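Putative transcriptional regulator (PDB 3QI7) is of unknown function but has a periplasmic-binding-protein-like fold, consistent with binding a small ligand such as a sugar. Local coordinates at residues T116-M121 against N126-F131. Numbering follows the deposited sequence. Where two conformers were deposited one is given.
Sequences TISAPM and NQLSQF
S118, at the end of strand 115-118, faces L128 on helix 125-131, with their CA atoms 7.8 Å apart. Past the strand the chain turns through a cis peptide bond before P120, and M121 also faces the helix. T116-S118 belong to the first strand, and 126-131 to the helix, of a beta-alpha-beta unit completed by the parallel strand 134-137; A119-M121 start the loop between them.

L128 carries the apolar contact with its two methyls. CD2 packs on the M121 side chain, 3.9 Å from CB. In the selenomethionine the last torsion turns away from the extended form (chi3 66°), and CE ends 4.1 Å from the same L128 CD2. The other methyl, CD1, lies 3.8 Å from the backbone O of M121 and 4.2 Å from S118 OG. That hydroxyl is hydrogen-bonded to N135 OD1 on the next strand. L104 of helix 101-110 and V93 of strand 88-94 also touch M121.

At the other end of the contact a water bridges the segments. It donates to F131 O at 2.6 Å and is 2.9 Å from T116 OG1.

The direct contact is thus buried van der Waals packing of L128 on M121, both its side chain and its carbonyl O, with the S118 hydroxyl at the margin, while the water supplies a polar link between strand and helix end.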
loop_
_atom_site.group_PDB
_atom_site.type_symbol
_atom_site.label_atom_id
_atom_site.label_comp_id
_atom_site.label_asym_id
_atom_site.label_seq_id
_atom_site.Cartn_x
_atom_site.Cartn_y
_atom_site.Cartn_z
ATOM N N THR A 116 -18.853 0.583 -7.240
ATOM C CA THR A 116 -17.976 1.384 -6.366
ATOM C C THR A 116 -16.932 0.539 -5.631
ATOM O O THR A 116 -17.234 -0.539 -5.122
ATOM C CB THR A 116 -18.822 2.187 -5.350
ATOM O OG1 THR A 116 -19.732 1.306 -4.681
ATOM C CG2 THR A 116 -19.599 3.311 -6.082
ATOM N N ILE A 117 -15.692 1.031 -5.593
ATOM C CA ILE A 117 -14.575 0.280 -5.061
ATOM C C ILE A 117 -13.684 1.219 -4.232
ATOM O O ILE A 117 -13.265 2.277 -4.726
ATOM C CB ILE A 117 -13.718 -0.336 -6.197
ATOM C CG1 ILE A 117 -14.590 -1.087 -7.206
ATOM C CG2 ILE A 117 -12.586 -1.230 -5.627
ATOM C CD1 ILE A 117 -13.825 -1.797 -8.268
ATOM N N SER A 118 -13.461 0.864 -2.975
ATOM C CA SER A 118 -12.468 1.528 -2.138
ATOM C C SER A 118 -11.135 0.764 -2.323
ATOM O O SER A 118 -11.093 -0.494 -2.325
ATOM C CB SER A 118 -12.925 1.605 -0.662
ATOM O OG SER A 118 -13.048 0.302 -0.042
ATOM N N ALA A 119 -10.053 1.515 -2.478
ATOM C CA ALA A 119 -8.771 0.930 -2.778
ATOM C C ALA A 119 -7.531 1.805 -2.435
ATOM O O ALA A 119 -6.712 2.109 -3.285
ATOM C CB ALA A 119 -8.772 0.500 -4.234
ATOM N N PRO A 120 -7.361 2.188 -1.146
ATOM C CA PRO A 120 -8.255 1.994 -0.014
ATOM C C PRO A 120 -9.074 3.244 0.237
ATOM O O PRO A 120 -8.932 4.219 -0.490
ATOM C CB PRO A 120 -7.261 1.794 1.156
ATOM C CG PRO A 120 -6.155 2.867 0.838
ATOM C CD PRO A 120 -6.096 2.854 -0.730
HETATM N N MSE A 121 -9.967 3.206 1.224
HETATM C CA MSE A 121 -10.511 4.438 1.818
HETATM C C MSE A 121 -10.248 4.389 3.341
HETATM O O MSE A 121 -10.051 3.310 3.908
HETATM C CB MSE A 121 -11.995 4.598 1.498
HETATM C CG MSE A 121 -12.234 5.131 0.064
HETATM SE SE MSE A 121 -14.108 4.999 -0.522
HETATM C CE MSE A 121 -14.962 6.273 0.708
ATOM N N ASN A 126 -16.400 -1.378 8.610
ATOM C CA ASN A 126 -17.749 -1.930 8.609
ATOM C C ASN A 126 -18.700 -1.076 7.760
ATOM O O ASN A 126 -19.555 -1.588 7.030
ATOM C CB ASN A 126 -18.259 -2.060 10.046
ATOM C CG ASN A 126 -17.491 -3.103 10.826
ATOM O OD1 ASN A 126 -17.903 -4.260 10.900
ATOM N ND2 ASN A 126 -16.335 -2.723 11.349
ATOM N N GLN A 127 -18.545 0.240 7.864
ATOM C CA GLN A 127 -19.348 1.175 7.078
ATOM C C GLN A 127 -19.016 1.040 5.597
ATOM O O GLN A 127 -19.896 1.023 4.742
ATOM C CB GLN A 127 -19.069 2.596 7.540
ATOM C CG GLN A 127 -19.524 2.881 8.950
ATOM C CD GLN A 127 -20.981 3.156 8.975
ATOM O OE1 GLN A 127 -21.440 4.157 8.409
ATOM N NE2 GLN A 127 -21.741 2.268 9.602
ATOM N N LEU A 128 -17.726 0.940 5.294
ATOM C CA LEU A 128 -17.301 0.680 3.924
ATOM C C LEU A 128 -17.963 -0.588 3.349
ATOM O O LEU A 128 -18.431 -0.601 2.204
ATOM C CB LEU A 128 -15.779 0.542 3.869
ATOM C CG LEU A 128 -14.924 1.811 3.958
ATOM C CD1 LEU A 128 -13.425 1.458 3.939
ATOM C CD2 LEU A 128 -15.207 2.790 2.814
ATOM N N SER A 129 -18.010 -1.652 4.139
ATOM C CA SER A 129 -18.577 -2.915 3.662
ATOM C C SER A 129 -20.065 -2.766 3.342
ATOM O O SER A 129 -20.553 -3.312 2.332
ATOM C CB SER A 129 -18.370 -4.028 4.692
ATOM O OG SER A 129 -19.079 -5.207 4.328
ATOM N N GLN A 130 -20.783 -2.040 4.205
ATOM C CA GLN A 130 -22.227 -1.835 4.049
ATOM C C GLN A 130 -22.526 -1.013 2.792
ATOM O O GLN A 130 -23.442 -1.327 2.054
ATOM C CB GLN A 130 -22.812 -1.138 5.296
ATOM C CG GLN A 130 -24.352 -1.186 5.411
ATOM C CD GLN A 130 -24.899 -0.447 6.640
ATOM O OE1 GLN A 130 -24.178 -0.155 7.590
ATOM N NE2 GLN A 130 -26.185 -0.150 6.610
ATOM N N PHE A 131 -21.731 0.034 2.548
ATOM C CA PHE A 131 -22.144 1.076 1.562
ATOM C C PHE A 131 -21.346 1.142 0.261
ATOM O O PHE A 131 -21.748 1.861 -0.651
ATOM C CB PHE A 131 -22.139 2.466 2.228
ATOM C CG PHE A 131 -23.113 2.594 3.364
ATOM C CD1 PHE A 131 -24.468 2.466 3.144
ATOM C CD2 PHE A 131 -22.662 2.833 4.662
ATOM C CE1 PHE A 131 -25.373 2.575 4.203
ATOM C CE2 PHE A 131 -23.550 2.940 5.723
ATOM C CZ PHE A 131 -24.908 2.815 5.496
HETATM O O HOH W 1 -21.273 3.056 -2.881
#